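Local coordinates for Succinylglutamatedesuccinylase/aspartoacylase (Rhodobacter sphaeroides 2.4.1, PDB 3CDX), which probably hydrolyses linear amide or ester bonds, as a metal-dependent hydrolase of the succinylglutamate desuccinylase/aspartoacylase family, and holds a calcium ion in the crystal, at residues Val137-Pro140 with Met141-Ile144; Glu83-Gln86 with Gly87-Met91; Ser74-Ala77 with Arg78-Pro82. All blocks are in the same frame, centred on the assembly; numbering follows the deposited sequence.

Interaction 1 of 3, residues Val137-Pro140 with Met141-Ile144; sequences VILP and MADI
M141 folds back on I138 in a 3-10 turn that follows helix 126-138 and leads the chain into strand 144-148. From M141, CB rests 3.5 Å from O of I138, and CG keeps to the same carbonyl. With CG beside the backbone N (chi1 -77°) and the chain bent at chi3 (-73°), the thioether turns its methyl back along the helix. CE thus lies 3.6 Å from O of V137 and 4.1 Å from CD1 of I138, an apolar touch between two side chains that cross obliquely. Unbranched and flexible, methionine can make this fold-back, and beyond the turn it also reaches F17, R88 and I90. Two backbone bonds hold the turn. N of M141 donates to O of I138 (3.1 Å); N of A142 donates to O of L139 at the same length. P140 has no N-H to give, which is tolerated in a turn where the bonds come from M141 and A142, while L139 packs its branched end on L57 and on F199, C202 and V203 of helix 199-205. A142, small enough to sit against L57, brings its CB within 3.6 Å of O of L139.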
loop_
_atom_site.group_PDB
_atom_site.type_symbol
_atom_site.label_atom_id
_atom_site.label_comp_id
_atom_site.label_asym_id
_atom_site.label_seq_id
_atom_site.Cartn_x
_atom_site.Cartn_y
_atom_site.Cartn_z
ATOM N N VAL A 137 11.217 -31.052 9.698
ATOM C CA VAL A 137 10.192 -32.067 9.927
ATOM C C VAL A 137 10.016 -32.968 8.708
ATOM O O VAL A 137 9.944 -34.188 8.826
ATOM C CB VAL A 137 8.831 -31.414 10.300
ATOM C CG1 VAL A 137 7.717 -32.468 10.484
ATOM C CG2 VAL A 137 8.985 -30.519 11.574
ATOM N N ILE A 138 9.912 -32.373 7.524
ATOM C CA ILE A 138 9.590 -33.172 6.334
ATOM C C ILE A 138 10.872 -33.730 5.713
ATOM O O ILE A 138 11.004 -34.940 5.522
ATOM C CB ILE A 138 8.745 -32.326 5.297
ATOM C CG1 ILE A 138 7.408 -31.876 5.925
ATOM C CG2 ILE A 138 8.543 -33.089 4.006
ATOM C CD1 ILE A 138 6.441 -33.033 6.415
ATOM N N LEU A 139 11.819 -32.842 5.427
ATOM C CA LEU A 139 13.061 -33.220 4.701
ATOM C C LEU A 139 13.906 -34.401 5.261
ATOM O O LEU A 139 14.367 -35.226 4.475
ATOM C CB LEU A 139 13.922 -31.991 4.436
ATOM C CG LEU A 139 15.212 -32.186 3.668
ATOM C CD1 LEU A 139 14.889 -32.939 2.335
ATOM C CD2 LEU A 139 15.955 -30.851 3.453
ATOM N N PRO A 140 14.085 -34.507 6.600
ATOM C CA PRO A 140 14.869 -35.657 7.099
ATOM C C PRO A 140 14.294 -37.038 6.741
ATOM O O PRO A 140 14.994 -38.034 6.853
ATOM C CB PRO A 140 14.855 -35.458 8.642
ATOM C CG PRO A 140 14.624 -33.946 8.801
ATOM C CD PRO A 140 13.645 -33.635 7.711
ATOM N N MET A 141 13.019 -37.123 6.378
ATOM C CA MET A 141 12.430 -38.439 6.018
ATOM C C MET A 141 12.878 -38.950 4.631
ATOM O O MET A 141 12.682 -40.103 4.313
ATOM C CB MET A 141 10.910 -38.384 6.072
ATOM C CG MET A 141 10.300 -38.425 7.510
ATOM S SD MET A 141 8.492 -38.373 7.495
ATOM C CE MET A 141 8.134 -36.673 7.049
ATOM N N ALA A 142 13.493 -38.090 3.819
ATOM C CA ALA A 142 13.765 -38.391 2.403
ATOM C C ALA A 142 15.112 -39.005 2.112
ATOM O O ALA A 142 16.111 -38.641 2.706
ATOM C CB ALA A 142 13.622 -37.131 1.544
ATOM N N ASP A 143 15.102 -39.875 1.108
ATOM C CA ASP A 143 16.280 -40.450 0.484
ATOM C C ASP A 143 16.640 -39.661 -0.770
ATOM O O ASP A 143 17.825 -39.524 -1.136
ATOM C CB ASP A 143 15.938 -41.904 0.126
ATOM C CG ASP A 143 15.772 -42.742 1.372
ATOM O OD1 ASP A 143 16.764 -42.871 2.096
ATOM O OD2 ASP A 143 14.662 -43.181 1.694
ATOM N N ILE A 144 15.600 -39.146 -1.435
ATOM C CA ILE A 144 15.804 -38.223 -2.550
ATOM C C ILE A 144 14.725 -37.129 -2.536
ATOM O O ILE A 144 13.587 -37.391 -2.187
ATOM C CB ILE A 144 15.834 -38.976 -3.919
ATOM C CG1 ILE A 144 16.076 -37.980 -5.078
ATOM C CG2 ILE A 144 14.553 -39.786 -4.115
ATOM C CD1 ILE A 144 16.207 -38.633 -6.408
#

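Interaction 2 of 3, residues Glu83-Gln86 with Gly87-Met91; sequences EEVQ and GRVIM
V85 and V89 meet where the loop after helix 68-79 turns into strand 87-92, the return connection of the beta-alpha-beta unit made by strand 55-60, helix 68-79 and strand 87-92. The contact across this corner is mainly apolar. CG2 of V85 lies 4.4 Å from CG2 of V89, a loose methyl-to-methyl touch in a buried setting. The other branch of V85 bears on backbone: CG1, anti to the backbone N (chi1 161°), comes to 3.6 Å from O of G87. A compact beta-branched residue fits here, since one methyl can lie along the strand entry while the other faces the valine beyond.

The backbone itself supplies the bend. G87 has phi 133° and psi -133°, where a beta carbon would be driven into O of Q86, so only a residue without a side chain sits there comfortably. No hydrogen bond joins 83-86 to 87-91; G87 pairs instead with N50 of strand 40-50, and R88 with P54 and with V56 of strand 55-60.

The polar ends named here bond outside the corner. Q86 is exposed, and its OE1 accepts from N of S52. R88 gives NE to OG1 of T55 and NH2 to O of F17. The corner therefore depends on valine packing and glycine's backbone freedom, with the polar side chains tying it to neighbouring loops and strands.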
loop_
_atom_site.group_PDB
_atom_site.type_symbol
_atom_site.label_atom_id
_atom_site.label_comp_id
_atom_site.label_asym_id
_atom_site.label_seq_id
_atom_site.Cartn_x
_atom_site.Cartn_y
_atom_site.Cartn_z
ATOM N N GLU A 83 -0.766 -49.675 -3.220
ATOM C CA GLU A 83 -0.416 -50.935 -3.839
ATOM C C GLU A 83 0.572 -50.836 -5.008
ATOM O O GLU A 83 1.171 -51.851 -5.374
ATOM C CB GLU A 83 -1.690 -51.669 -4.265
ATOM C CG GLU A 83 -2.267 -51.142 -5.557
ATOM C CD GLU A 83 -3.733 -51.456 -5.694
ATOM O OE1 GLU A 83 -4.516 -51.058 -4.800
ATOM O OE2 GLU A 83 -4.105 -52.097 -6.705
ATOM N N GLU A 84 0.757 -49.658 -5.611
ATOM C CA GLU A 84 1.788 -49.538 -6.667
ATOM C C GLU A 84 3.169 -49.219 -6.091
ATOM O O GLU A 84 4.159 -49.128 -6.837
ATOM C CB GLU A 84 1.458 -48.443 -7.695
ATOM C CG GLU A 84 0.004 -48.265 -8.106
ATOM C CD GLU A 84 -0.212 -46.933 -8.810
ATOM O OE1 GLU A 84 0.373 -46.742 -9.901
ATOM O OE2 GLU A 84 -0.961 -46.074 -8.277
ATOM N N VAL A 85 3.230 -49.038 -4.776
ATOM C CA VAL A 85 4.395 -48.446 -4.106
ATOM C C VAL A 85 5.224 -49.433 -3.283
ATOM O O VAL A 85 4.674 -50.243 -2.531
ATOM C CB VAL A 85 3.940 -47.222 -3.266
ATOM C CG1 VAL A 85 4.939 -46.822 -2.191
ATOM C CG2 VAL A 85 3.650 -46.061 -4.200
ATOM N N GLN A 86 6.545 -49.370 -3.467
ATOM C CA GLN A 86 7.505 -50.080 -2.621
ATOM C C GLN A 86 8.485 -49.112 -1.982
ATOM O O GLN A 86 9.553 -48.797 -2.527
ATOM C CB GLN A 86 8.208 -51.224 -3.375
ATOM C CG GLN A 86 7.290 -52.413 -3.686
ATOM C CD GLN A 86 6.904 -53.225 -2.455
ATOM O OE1 GLN A 86 7.725 -53.447 -1.553
ATOM N NE2 GLN A 86 5.649 -53.672 -2.410
ATOM N N GLY A 87 8.079 -48.616 -0.816
ATOM C CA GLY A 87 8.788 -47.551 -0.152
ATOM C C GLY A 87 7.806 -46.483 0.305
ATOM O O GLY A 87 6.759 -46.789 0.879
ATOM N N ARG A 88 8.141 -45.220 0.027
ATOM C CA ARG A 88 7.346 -44.096 0.541
ATOM C C ARG A 88 7.492 -42.878 -0.353
ATOM O O ARG A 88 8.612 -42.505 -0.728
ATOM C CB ARG A 88 7.724 -43.759 1.988
ATOM C CG ARG A 88 6.784 -42.720 2.647
ATOM C CD ARG A 88 7.021 -42.552 4.154
ATOM N NE ARG A 88 8.446 -42.413 4.438
ATOM C CZ ARG A 88 8.972 -42.319 5.652
ATOM N NH1 ARG A 88 10.286 -42.217 5.781
ATOM N NH2 ARG A 88 8.201 -42.331 6.735
ATOM N N VAL A 89 6.337 -42.293 -0.693
ATOM C CA VAL A 89 6.229 -41.054 -1.485
ATOM C C VAL A 89 5.513 -39.976 -0.638
ATOM O O VAL A 89 4.389 -40.180 -0.182
ATOM C CB VAL A 89 5.469 -41.272 -2.805
ATOM C CG1 VAL A 89 5.514 -40.001 -3.685
ATOM C CG2 VAL A 89 6.068 -42.494 -3.585
ATOM N N ILE A 90 6.217 -38.868 -0.413
ATOM C CA ILE A 90 5.675 -37.672 0.250
ATOM C C ILE A 90 5.551 -36.528 -0.767
ATOM O O ILE A 90 6.541 -36.149 -1.404
ATOM C CB ILE A 90 6.556 -37.288 1.447
ATOM C CG1 ILE A 90 6.633 -38.480 2.429
ATOM C CG2 ILE A 90 6.016 -35.960 2.177
ATOM C CD1 ILE A 90 7.749 -38.398 3.411
ATOM N N MET A 91 4.344 -35.973 -0.897
ATOM C CA MET A 91 3.984 -35.012 -1.970
ATOM C C MET A 91 3.408 -33.741 -1.374
ATOM O O MET A 91 2.380 -33.788 -0.716
ATOM C CB MET A 91 2.986 -35.642 -2.957
ATOM C CG MET A 91 3.641 -36.805 -3.793
ATOM S SD MET A 91 2.505 -37.969 -4.622
ATOM C CE MET A 91 1.760 -38.716 -3.170
#

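Interaction 3 of 3, residues Ser74-Ala77 with Arg78-Pro82; sequences SDLA and RRLRP
A salt-bridge network of D75, R78 and R79 lines the last turn of helix 68-79. D75 carries CG anti to its own N (chi1 177°), which sends the carboxylate along the helix. OD1 forms a 3.0 Å salt bridge with NE of R79 and lies as close to NH2 of R79, while OD2 sits 3.5 Å above the centre of that guanidinium, the two flat groups 73° apart. R79 is extended from CG to NE and so spans the turn beside the acid. If D75 were replaced by an alanine, R79 would probably lose its ionic mate and be set free to turn. R78, bent at chi3, brings NH2 to only 3.8 Å from OD1, a long salt bridge met obliquely.

The helix belongs to the beta-alpha-beta unit of strand 55-60, helix 68-79 and strand 87-92, and its inner face is apolar: L76 CD1 lies 4.0 Å from CB of L80, with L76 also reaching I233, L234 and L237 of helix 223-239. L80 is the first residue to leave helical angles, yet its N still gives O of L76 a 2.9 Å bond, nearly straight at 168°. A water bridges the exit, donating to O of A77 and to O of L80.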
loop_
_atom_site.group_PDB
_atom_site.type_symbol
_atom_site.label_atom_id
_atom_site.label_comp_id
_atom_site.label_asym_id
_atom_site.label_seq_id
_atom_site.Cartn_x
_atom_site.Cartn_y
_atom_site.Cartn_z
ATOM N N SER A 74 0.280 -32.424 -7.552
ATOM C CA SER A 74 -1.077 -32.598 -7.063
ATOM C C SER A 74 -1.821 -33.645 -7.873
ATOM O O SER A 74 -2.648 -34.403 -7.333
ATOM C CB SER A 74 -1.848 -31.269 -7.022
ATOM O OG SER A 74 -2.186 -30.822 -8.313
ATOM N N ASP A 75 -1.544 -33.683 -9.176
ATOM C CA ASP A 75 -2.090 -34.740 -10.035
ATOM C C ASP A 75 -1.623 -36.140 -9.567
ATOM O O ASP A 75 -2.434 -37.054 -9.433
ATOM C CB ASP A 75 -1.696 -34.454 -11.501
ATOM C CG ASP A 75 -2.169 -35.550 -12.470
ATOM O OD1 ASP A 75 -3.397 -35.635 -12.694
ATOM O OD2 ASP A 75 -1.303 -36.293 -13.014
ATOM N N LEU A 76 -0.321 -36.299 -9.299
ATOM C CA LEU A 76 0.213 -37.602 -8.883
ATOM C C LEU A 76 -0.350 -37.958 -7.527
ATOM O O LEU A 76 -0.722 -39.123 -7.273
ATOM C CB LEU A 76 1.755 -37.641 -8.885
ATOM C CG LEU A 76 2.428 -38.977 -8.508
ATOM C CD1 LEU A 76 1.981 -40.153 -9.422
ATOM C CD2 LEU A 76 3.965 -38.842 -8.449
ATOM N N ALA A 77 -0.484 -36.930 -6.674
ATOM C CA ALA A 77 -0.974 -37.132 -5.319
ATOM C C ALA A 77 -2.396 -37.659 -5.312
ATOM O O ALA A 77 -2.777 -38.431 -4.424
ATOM C CB ALA A 77 -0.849 -35.812 -4.472
ATOM N N ARG A 78 -3.196 -37.223 -6.279
ATOM C CA ARG A 78 -4.588 -37.644 -6.357
ATOM C C ARG A 78 -4.744 -39.098 -6.863
ATOM O O ARG A 78 -5.684 -39.789 -6.468
ATOM C CB ARG A 78 -5.401 -36.670 -7.243
ATOM C CG ARG A 78 -6.908 -36.928 -7.258
ATOM C CD ARG A 78 -7.697 -35.847 -8.031
ATOM N NE ARG A 78 -7.195 -35.647 -9.387
ATOM C CZ ARG A 78 -7.556 -36.392 -10.429
ATOM N NH1 ARG A 78 -8.412 -37.390 -10.266
ATOM N NH2 ARG A 78 -7.040 -36.161 -11.629
ATOM N N ARG A 79 -3.829 -39.515 -7.744
ATOM C CA ARG A 79 -3.920 -40.778 -8.497
ATOM C C ARG A 79 -3.160 -41.955 -7.865
ATOM O O ARG A 79 -3.659 -43.082 -7.872
ATOM C CB ARG A 79 -3.397 -40.592 -9.917
ATOM C CG ARG A 79 -4.314 -39.807 -10.866
ATOM C CD ARG A 79 -3.606 -39.605 -12.235
ATOM N NE ARG A 79 -4.166 -38.491 -13.017
ATOM C CZ ARG A 79 -4.011 -38.319 -14.339
ATOM N NH1 ARG A 79 -3.313 -39.194 -15.075
ATOM N NH2 ARG A 79 -4.573 -37.276 -14.936
ATOM N N LEU A 80 -1.961 -41.692 -7.337
ATOM C CA LEU A 80 -1.063 -42.730 -6.803
ATOM C C LEU A 80 -1.659 -43.582 -5.672
ATOM O O LEU A 80 -2.196 -43.052 -4.712
ATOM C CB LEU A 80 0.258 -42.087 -6.337
ATOM C CG LEU A 80 1.416 -42.981 -5.861
ATOM C CD1 LEU A 80 1.995 -43.862 -6.980
ATOM C CD2 LEU A 80 2.508 -42.159 -5.185
ATOM N N ARG A 81 -1.531 -44.904 -5.765
ATOM C CA ARG A 81 -2.143 -45.837 -4.780
ATOM C C ARG A 81 -1.105 -46.639 -4.000
ATOM O O ARG A 81 -0.058 -46.979 -4.540
ATOM C CB ARG A 81 -3.097 -46.817 -5.467
ATOM C CG ARG A 81 -4.346 -46.200 -6.080
ATOM C CD ARG A 81 -4.925 -47.118 -7.153
ATOM N NE ARG A 81 -4.113 -47.191 -8.388
ATOM C CZ ARG A 81 -3.823 -48.333 -9.046
ATOM N NH1 ARG A 81 -4.235 -49.511 -8.569
ATOM N NH2 ARG A 81 -3.085 -48.309 -10.160
ATOM N N PRO A 82 -1.397 -46.951 -2.725
ATOM C CA PRO A 82 -0.418 -47.675 -1.888
ATOM C C PRO A 82 0.105 -48.974 -2.506
ATOM O O PRO A 82 1.291 -49.292 -2.394
ATOM C CB PRO A 82 -1.169 -47.917 -0.564
ATOM C CG PRO A 82 -2.298 -46.966 -0.563
ATOM C CD PRO A 82 -2.635 -46.622 -1.986
HETATM O O HOH W 1 -1.545 -40.569 -3.492
#

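How the interactions relate
Interactions 3 and 2 follow one another along the chain, the end of helix 68-79 and the start of strand 87-92, and they touch: the sulfur of M91 packs on A77 and L76, and L80 meets V85 and V89. Interaction 1 joins from another helix end, M141 and I138 packing on I90, and stays about 11 Å, nearest atoms, from interaction 3. Chemistry follows place. Interaction 2 is the buried one of the three and mainly apolar, whereas interactions 1 and 3 are partly buried. Both of these carry backbone bonds, in a turn after one helix and at the end of the other, but interaction 3 adds charges, R78 packing on D304 of a second subunit, while interaction 1 rests on the methyl of M141.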